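PDB 3CEU: thiamine phosphate pyrophosphorylase from Bacteroides thetaiotaomicron VPI-5482, which probably catalyses the thiamine-phosphate diphosphorylase step of thiamine diphosphate biosynthesis, on a TIM-barrel fold. Local coordinates for residues Phe63-Leu76 / Glu83-Cys95. Residues are numbered along the deposited sequence; the frame is centred on the assembly and turned at random.
Sequences FYLKEEFNLMGIHL and EPHDYAGHVSCSC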
ATOM      1  N   PHE A  63      -9.470 -13.283   3.816  1.00  8.62           N
ATOM      2  CA  PHE A  63     -10.194 -12.179   4.408  1.00 11.85           C
ATOM      3  C   PHE A  63     -10.669 -12.458   5.832  1.00 14.03           C
ATOM      4  O   PHE A  63     -10.925 -11.530   6.593  1.00 16.06           O
ATOM      5  CB  PHE A  63     -11.370 -11.805   3.493  1.00 14.04           C
ATOM      6  CG  PHE A  63     -10.950 -11.199   2.165  1.00 11.17           C
ATOM      7  CD1 PHE A  63     -11.810 -11.229   1.072  1.00  6.42           C
ATOM      8  CD2 PHE A  63      -9.719 -10.563   2.023  1.00  8.37           C
ATOM      9  CE1 PHE A  63     -11.465 -10.626  -0.136  1.00  9.41           C
ATOM     10  CE2 PHE A  63      -9.361  -9.954   0.815  1.00 15.15           C
ATOM     11  CZ  PHE A  63     -10.237  -9.987  -0.270  1.00 11.28           C
ATOM     12  N   TYR A  64     -10.759 -13.727   6.214  1.00 10.15           N
ATOM     13  CA  TYR A  64     -11.215 -14.034   7.561  1.00 16.58           C
ATOM     14  C   TYR A  64     -10.218 -13.493   8.593  1.00 22.10           C
ATOM     15  O   TYR A  64     -10.574 -13.263   9.748  1.00 26.89           O
ATOM     16  CB  TYR A  64     -11.375 -15.539   7.751  1.00 18.83           C
ATOM     17  CG  TYR A  64     -10.088 -16.241   8.117  1.00 26.91           C
ATOM     18  CD1 TYR A  64      -9.148 -16.584   7.141  1.00 30.08           C
ATOM     19  CD2 TYR A  64      -9.797 -16.541   9.447  1.00 24.64           C
ATOM     20  CE1 TYR A  64      -7.948 -17.204   7.487  1.00 21.01           C
ATOM     21  CE2 TYR A  64      -8.610 -17.159   9.798  1.00 14.45           C
ATOM     22  CZ  TYR A  64      -7.694 -17.486   8.818  1.00 15.95           C
ATOM     23  OH  TYR A  64      -6.523 -18.092   9.185  1.00 25.05           O
ATOM     24  N   LEU A  65      -8.968 -13.297   8.175  1.00 27.10           N
ATOM     25  CA  LEU A  65      -7.936 -12.775   9.066  1.00 24.45           C
ATOM     26  C   LEU A  65      -8.257 -11.355   9.504  1.00 28.78           C
ATOM     27  O   LEU A  65      -7.738 -10.874  10.517  1.00 26.23           O
ATOM     28  CB  LEU A  65      -6.577 -12.772   8.372  1.00 21.94           C
ATOM     29  CG  LEU A  65      -5.999 -14.144   8.028  1.00 32.75           C
ATOM     30  CD1 LEU A  65      -4.780 -13.963   7.135  1.00 35.20           C
ATOM     31  CD2 LEU A  65      -5.641 -14.895   9.300  1.00 25.66           C
ATOM     32  N   LYS A  66      -9.115 -10.684   8.741  1.00 27.81           N
ATOM     33  CA  LYS A  66      -9.490  -9.311   9.051  1.00 25.99           C
ATOM     34  C   LYS A  66     -10.042  -9.175  10.470  1.00 25.71           C
ATOM     35  O   LYS A  66      -9.583  -8.323  11.229  1.00 21.39           O
ATOM     36  CB  LYS A  66     -10.513  -8.809   8.028  1.00 20.54           C
ATOM     37  CG  LYS A  66     -10.752  -7.303   8.054  1.00 26.37           C
ATOM     38  CD  LYS A  66     -11.718  -6.872   9.151  1.00 30.32           C
ATOM     39  CE  LYS A  66     -12.076  -5.388   9.004  1.00 34.12           C
ATOM     40  NZ  LYS A  66     -12.979  -4.892  10.087  1.00 33.20           N
ATOM     41  N   GLU A  67     -11.015 -10.015  10.825  1.00 24.80           N
ATOM     42  CA  GLU A  67     -11.623  -9.976  12.163  1.00 25.11           C
ATOM     43  C   GLU A  67     -10.819 -10.827  13.145  1.00 22.80           C
ATOM     44  O   GLU A  67     -10.802 -10.578  14.351  1.00 13.30           O
ATOM     45  CB  GLU A  67     -13.068 -10.498  12.117  1.00 22.00           C
ATOM     46  CG  GLU A  67     -13.997  -9.769  11.154  1.00 24.29           C
ATOM     47  CD  GLU A  67     -14.314  -8.350  11.595  1.00 35.48           C
ATOM     48  OE1 GLU A  67     -15.166  -7.706  10.952  1.00 26.60           O
ATOM     49  OE2 GLU A  67     -13.711  -7.880  12.582  1.00 42.64           O
ATOM     50  N   GLU A  68     -10.158 -11.842  12.612  1.00 27.64           N
ATOM     51  CA  GLU A  68      -9.345 -12.729  13.427  1.00 28.35           C
ATOM     52  C   GLU A  68      -8.208 -11.959  14.130  1.00 28.84           C
ATOM     53  O   GLU A  68      -8.028 -12.095  15.344  1.00 27.25           O
ATOM     54  CB  GLU A  68      -8.765 -13.839  12.548  1.00 17.96           C
ATOM     55  CG  GLU A  68      -8.142 -14.977  13.317  1.00 31.13           C
ATOM     56  CD  GLU A  68      -9.164 -15.810  14.051  1.00 39.96           C
ATOM     57  OE1 GLU A  68      -8.774 -16.845  14.631  1.00 48.20           O
ATOM     58  OE2 GLU A  68     -10.360 -15.441  14.050  1.00 47.79           O
ATOM     59  N   PHE A  69      -7.464 -11.142  13.377  1.00 20.15           N
ATOM     60  CA  PHE A  69      -6.346 -10.381  13.937  1.00 17.37           C
ATOM     61  C   PHE A  69      -6.570  -8.885  14.087  1.00 19.53           C
ATOM     62  O   PHE A  69      -5.624  -8.125  14.310  1.00 16.57           O
ATOM     63  CB  PHE A  69      -5.088 -10.617  13.106  1.00 11.49           C
ATOM     64  CG  PHE A  69      -4.546 -11.999  13.235  1.00 16.92           C
ATOM     65  CD1 PHE A  69      -5.123 -13.053  12.535  1.00 12.15           C
ATOM     66  CD2 PHE A  69      -3.481 -12.260  14.101  1.00 16.19           C
ATOM     67  CE1 PHE A  69      -4.652 -14.360  12.693  1.00 27.30           C
ATOM     68  CE2 PHE A  69      -2.998 -13.555  14.273  1.00 26.50           C
ATOM     69  CZ  PHE A  69      -3.588 -14.615  13.565  1.00 26.38           C
ATOM     70  N   ASN A  70      -7.831  -8.480  13.982  1.00 23.84           N
ATOM     71  CA  ASN A  70      -8.247  -7.084  14.101  1.00 18.46           C
ATOM     72  C   ASN A  70      -7.567  -6.186  13.071  1.00 24.45           C
ATOM     73  O   ASN A  70      -7.143  -5.068  13.380  1.00 20.33           O
ATOM     74  CB  ASN A  70      -7.978  -6.553  15.509  1.00 22.47           C
ATOM     75  CG  ASN A  70      -8.620  -5.200  15.738  1.00 27.56           C
ATOM     76  OD1 ASN A  70      -9.824  -5.038  15.519  1.00 42.43           O
ATOM     77  ND2 ASN A  70      -7.830  -4.223  16.183  1.00 33.32           N
ATOM     78  N   LEU A  71      -7.465  -6.691  11.846  1.00 13.52           N
ATOM     79  CA  LEU A  71      -6.849  -5.941  10.767  1.00 18.08           C
ATOM     80  C   LEU A  71      -7.732  -4.746  10.421  1.00 17.33           C
ATOM     81  O   LEU A  71      -8.882  -4.650  10.861  1.00 10.78           O
ATOM     82  CB  LEU A  71      -6.668  -6.827   9.531  1.00 17.46           C
ATOM     83  CG  LEU A  71      -5.924  -8.153   9.722  1.00 16.62           C
ATOM     84  CD1 LEU A  71      -5.849  -8.870   8.384  1.00 21.62           C
ATOM     85  CD2 LEU A  71      -4.532  -7.909  10.278  1.00 18.89           C
HETATM   86  N   MSE A  72      -7.178  -3.837   9.631  1.00 15.83           N
HETATM   87  CA  MSE A  72      -7.888  -2.640   9.214  1.00 18.38           C
HETATM   88  C   MSE A  72      -9.051  -2.965   8.280  1.00 15.22           C
HETATM   89  O   MSE A  72     -10.170  -2.485   8.480  1.00 15.69           O
HETATM   90  CB  MSE A  72      -6.913  -1.691   8.520  1.00 22.76           C
HETATM   91  CG  MSE A  72      -7.495  -0.332   8.172  1.00 24.63           C
HETATM   92 SE   MSE A  72      -6.141   0.941   7.561  1.00 41.99          SE
HETATM   93  CE  MSE A  72      -6.684   1.106   5.707  1.00 33.62           C
ATOM     94  N   GLY A  73      -8.775  -3.778   7.262  1.00 12.05           N
ATOM     95  CA  GLY A  73      -9.792  -4.155   6.293  1.00  9.92           C
ATOM     96  C   GLY A  73      -9.239  -5.070   5.203  1.00 14.39           C
ATOM     97  O   GLY A  73      -8.200  -5.704   5.379  1.00 13.15           O
ATOM     98  N   ILE A  74      -9.924  -5.126   4.066  1.00  8.44           N
ATOM     99  CA  ILE A  74      -9.514  -5.984   2.973  1.00 11.15           C
ATOM    100  C   ILE A  74      -9.386  -5.245   1.639  1.00 14.57           C
ATOM    101  O   ILE A  74      -9.978  -4.173   1.436  1.00 13.16           O
ATOM    102  CB  ILE A  74     -10.517  -7.121   2.785  1.00 11.42           C
ATOM    103  CG1 ILE A  74     -11.867  -6.542   2.357  1.00 13.83           C
ATOM    104  CG2 ILE A  74     -10.669  -7.896   4.084  1.00  2.32           C
ATOM    105  CD1 ILE A  74     -12.882  -7.567   1.928  1.00  1.41           C
ATOM    106  N   HIS A  75      -8.612  -5.830   0.729  1.00  6.20           N
ATOM    107  CA  HIS A  75      -8.406  -5.254  -0.598  1.00  5.45           C
ATOM    108  C   HIS A  75      -8.840  -6.295  -1.606  1.00  7.59           C
ATOM    109  O   HIS A  75      -8.163  -7.299  -1.790  1.00  1.95           O
ATOM    110  CB  HIS A  75      -6.933  -4.927  -0.828  1.00  2.75           C
ATOM    111  CG  HIS A  75      -6.697  -4.043  -2.006  1.00  9.26           C
ATOM    112  ND1 HIS A  75      -7.024  -2.706  -2.005  1.00 12.03           N
ATOM    113  CD2 HIS A  75      -6.159  -4.300  -3.224  1.00 13.49           C
ATOM    114  CE1 HIS A  75      -6.696  -2.174  -3.166  1.00 10.02           C
ATOM    115  NE2 HIS A  75      -6.168  -3.117  -3.925  1.00 19.95           N
ATOM    116  N   LEU A  76      -9.968  -6.064  -2.259  1.00  6.04           N
ATOM    117  CA  LEU A  76     -10.460  -7.023  -3.238  1.00 15.09           C
ATOM    118  C   LEU A  76      -9.504  -7.121  -4.420  1.00 18.17           C
ATOM    119  O   LEU A  76      -8.919  -6.129  -4.838  1.00 19.29           O
ATOM    120  CB  LEU A  76     -11.850  -6.607  -3.716  1.00 14.82           C
ATOM    121  CG  LEU A  76     -12.810  -6.308  -2.574  1.00  4.07           C
ATOM    122  CD1 LEU A  76     -14.149  -5.846  -3.137  1.00 21.13           C
ATOM    123  CD2 LEU A  76     -12.984  -7.539  -1.707  1.00  9.89           C
ATOM    124  N   GLU A  83     -15.876  -9.523  -0.932  1.00 13.44           N
ATOM    125  CA  GLU A  83     -15.793  -9.503   0.516  1.00 26.00           C
ATOM    126  C   GLU A  83     -16.578 -10.672   1.090  1.00 15.99           C
ATOM    127  O   GLU A  83     -17.410 -11.263   0.413  1.00 25.14           O
ATOM    128  CB  GLU A  83     -16.322  -8.164   1.062  1.00 18.68           C
ATOM    129  CG  GLU A  83     -17.726  -7.809   0.600  1.00 36.76           C
ATOM    130  CD  GLU A  83     -18.075  -6.346   0.846  1.00 34.11           C
ATOM    131  OE1 GLU A  83     -19.206  -5.941   0.502  1.00 31.68           O
ATOM    132  OE2 GLU A  83     -17.220  -5.600   1.376  1.00 30.30           O
ATOM    133  N   PRO A  84     -16.282 -11.052   2.336  1.00 17.30           N
ATOM    134  CA  PRO A  84     -17.010 -12.167   2.941  1.00 19.91           C
ATOM    135  C   PRO A  84     -18.485 -11.803   3.127  1.00 22.92           C
ATOM    136  O   PRO A  84     -18.825 -10.618   3.250  1.00 26.63           O
ATOM    137  CB  PRO A  84     -16.266 -12.391   4.258  1.00  5.63           C
ATOM    138  CG  PRO A  84     -15.701 -11.040   4.568  1.00 19.78           C
ATOM    139  CD  PRO A  84     -15.211 -10.570   3.221  1.00  9.77           C
ATOM    140  N   HIS A  85     -19.340 -12.829   3.135  1.00 26.71           N
ATOM    141  CA  HIS A  85     -20.796 -12.680   3.272  1.00 34.22           C
ATOM    142  C   HIS A  85     -21.246 -11.339   3.830  1.00 37.34           C
ATOM    143  O   HIS A  85     -21.581 -10.430   3.073  1.00 49.23           O
ATOM    144  CB  HIS A  85     -21.380 -13.812   4.133  1.00 34.47           C
ATOM    145  CG  HIS A  85     -21.941 -14.958   3.341  1.00 45.20           C
ATOM    146  ND1 HIS A  85     -22.584 -16.028   3.932  1.00 43.98           N
ATOM    147  CD2 HIS A  85     -21.955 -15.205   2.007  1.00 45.93           C
ATOM    148  CE1 HIS A  85     -22.970 -16.880   2.999  1.00 46.88           C
ATOM    149  NE2 HIS A  85     -22.600 -16.406   1.822  1.00 53.13           N
ATOM    150  N   ASP A  86     -21.254 -11.200   5.149  1.00 32.64           N
ATOM    151  CA  ASP A  86     -21.688  -9.945   5.736  1.00 30.27           C
ATOM    152  C   ASP A  86     -20.557  -9.120   6.317  1.00 32.33           C
ATOM    153  O   ASP A  86     -20.621  -8.656   7.456  1.00 33.70           O
ATOM    154  CB  ASP A  86     -22.753 -10.218   6.790  1.00 30.09           C
ATOM    155  CG  ASP A  86     -24.123 -10.396   6.180  1.00 35.35           C
ATOM    156  OD1 ASP A  86     -24.667  -9.387   5.673  1.00 33.40           O
ATOM    157  OD2 ASP A  86     -24.644 -11.535   6.193  1.00 26.68           O
ATOM    158  N   TYR A  87     -19.524  -8.936   5.505  1.00 35.04           N
ATOM    159  CA  TYR A  87     -18.355  -8.165   5.891  1.00 35.27           C
ATOM    160  C   TYR A  87     -18.719  -6.746   6.293  1.00 33.06           C
ATOM    161  O   TYR A  87     -19.601  -6.124   5.707  1.00 28.88           O
ATOM    162  CB  TYR A  87     -17.364  -8.091   4.730  1.00 36.10           C
ATOM    163  CG  TYR A  87     -16.138  -7.260   5.037  1.00 27.41           C
ATOM    164  CD1 TYR A  87     -15.159  -7.730   5.917  1.00 25.06           C
ATOM    165  CD2 TYR A  87     -15.955  -6.004   4.452  1.00 21.13           C
ATOM    166  CE1 TYR A  87     -14.025  -6.968   6.203  1.00 22.02           C
ATOM    167  CE2 TYR A  87     -14.826  -5.235   4.735  1.00 18.52           C
ATOM    168  CZ  TYR A  87     -13.869  -5.723   5.608  1.00 17.40           C
ATOM    169  OH  TYR A  87     -12.756  -4.971   5.897  1.00 18.70           O
ATOM    170  N   ALA A  88     -18.009  -6.232   7.285  1.00 36.70           N
ATOM    171  CA  ALA A  88     -18.232  -4.879   7.765  1.00 34.53           C
ATOM    172  C   ALA A  88     -16.873  -4.316   8.135  1.00 30.24           C
ATOM    173  O   ALA A  88     -16.279  -4.717   9.135  1.00 35.93           O
ATOM    174  CB  ALA A  88     -19.146  -4.898   8.987  1.00 40.43           C
ATOM    175  N   GLY A  89     -16.374  -3.398   7.321  1.00 22.06           N
ATOM    176  CA  GLY A  89     -15.079  -2.820   7.601  1.00 14.03           C
ATOM    177  C   GLY A  89     -14.488  -2.128   6.392  1.00 23.19           C
ATOM    178  O   GLY A  89     -15.158  -1.936   5.379  1.00 13.81           O
ATOM    179  N   HIS A  90     -13.219  -1.757   6.504  1.00 20.72           N
ATOM    180  CA  HIS A  90     -12.513  -1.070   5.434  1.00 20.94           C
ATOM    181  C   HIS A  90     -12.327  -1.974   4.218  1.00 21.15           C
ATOM    182  O   HIS A  90     -11.763  -3.064   4.312  1.00 24.56           O
ATOM    183  CB  HIS A  90     -11.154  -0.587   5.955  1.00 20.23           C
ATOM    184  CG  HIS A  90     -10.414   0.295   4.999  1.00 25.43           C
ATOM    185  ND1 HIS A  90      -9.784  -0.186   3.871  1.00 26.74           N
ATOM    186  CD2 HIS A  90     -10.225   1.637   4.991  1.00 31.17           C
ATOM    187  CE1 HIS A  90      -9.240   0.819   3.210  1.00 23.42           C
ATOM    188  NE2 HIS A  90      -9.493   1.936   3.867  1.00 41.10           N
ATOM    189  N   VAL A  91     -12.820  -1.527   3.076  1.00 16.34           N
ATOM    190  CA  VAL A  91     -12.676  -2.302   1.862  1.00 16.03           C
ATOM    191  C   VAL A  91     -12.014  -1.392   0.848  1.00 15.80           C
ATOM    192  O   VAL A  91     -12.231  -0.182   0.871  1.00 14.61           O
ATOM    193  CB  VAL A  91     -14.045  -2.768   1.328  1.00  6.09           C
ATOM    194  CG1 VAL A  91     -14.903  -1.563   1.000  1.00 14.36           C
ATOM    195  CG2 VAL A  91     -13.857  -3.651   0.106  1.00  5.60           C
ATOM    196  N   SER A  92     -11.197  -1.971  -0.027  1.00 14.52           N
ATOM    197  CA  SER A  92     -10.494  -1.206  -1.054  1.00 10.17           C
ATOM    198  C   SER A  92     -10.207  -2.102  -2.243  1.00 16.15           C
ATOM    199  O   SER A  92     -10.245  -3.325  -2.120  1.00  9.47           O
ATOM    200  CB  SER A  92      -9.171  -0.678  -0.506  1.00  9.50           C
ATOM    201  OG  SER A  92      -8.295  -1.754  -0.228  1.00 11.90           O
ATOM    202  N   CYS A  93      -9.900  -1.487  -3.387  1.00 19.22           N
ATOM    203  CA  CYS A  93      -9.592  -2.228  -4.618  1.00 22.51           C
ATOM    204  C   CYS A  93      -8.722  -1.403  -5.557  1.00 18.92           C
ATOM    205  O   CYS A  93      -8.470  -0.227  -5.321  1.00 27.41           O
ATOM    206  CB  CYS A  93     -10.877  -2.589  -5.363  1.00 30.92           C
ATOM    207  SG  CYS A  93     -11.620  -1.187  -6.213  1.00 25.02           S
ATOM    208  N   SER A  94      -8.288  -2.029  -6.642  1.00 16.84           N
ATOM    209  CA  SER A  94      -7.449  -1.369  -7.625  1.00 18.52           C
ATOM    210  C   SER A  94      -8.212  -0.999  -8.891  1.00 22.44           C
ATOM    211  O   SER A  94      -9.112  -1.723  -9.334  1.00 25.83           O
ATOM    212  CB  SER A  94      -6.271  -2.273  -8.001  1.00 17.89           C
ATOM    213  OG  SER A  94      -5.450  -2.543  -6.884  1.00 18.41           O
ATOM    214  N   CYS A  95      -7.854   0.139  -9.469  1.00 17.58           N
ATOM    215  CA  CYS A  95      -8.480   0.577 -10.706  1.00 12.50           C
ATOM    216  C   CYS A  95      -7.327   0.819 -11.676  1.00 18.63           C
ATOM    217  O   CYS A  95      -6.206   1.100 -11.246  1.00 20.71           O
ATOM    218  CB  CYS A  95      -9.298   1.849 -10.476  1.00 14.69           C
ATOM    219  SG  CYS A  95     -10.697   1.657  -9.312  1.00 20.47           S
TER
HETATM  220  O   HOH W   1      -8.730  -4.642  -7.322  1.00 22.24           O
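H75 and S92 face each other inside a parallel strand pair, 73-75 beside 90-95, whose short axes run 13° apart. CG of H75 lies anti to the backbone N (chi1 -166°), which carries the imidazole along the neighbouring strand rather than across it. Each ring nitrogen then meets a serine: ND1 lies only 2.4 Å from S92 OG, a hydrogen bond too short for its exact length to be trusted, and NE2 lies 3.1 Å from S94 OG, in the ring plane and nearly straight at 170°. The NE2 bond, with S92 OG close at ND1, is likely to hold the ring's rotation, while H60 stacks on it and H31 meets it edge-to-face. The backbone ladder runs I74 N to H90 O, S92 N to I74 O and L76 N to S92 O. On the same side of the sheet as H75, the CE methyl of M72, a selenomethionine, sits over the centre of the H90 ring, 3.5 Å from its centroid. The other side is apolar: I74 CD1 is inserted between two aromatic faces, 3.8 Å above the F63 ring plane and 4.1 Å from the Y87 centroid. K66 crosses Y87 at its ring edge, and Y87 OH donates to H90 O at 2.7 Å from above the carbonyl plane, so that oxygen takes two donors. A phenylalanine in place of Y87 would probably still cover I74 but leave H90 O with I74 N alone as its strong donor here, freeing the ring end to shift. The chemistry thus divides at the sheet of this TIM barrel: inward, H75 is tied to S94 OG, near S92 OG, with H90 under the M72 methyl; outward, aliphatic-aromatic packing sets I74 between F63 and Y87.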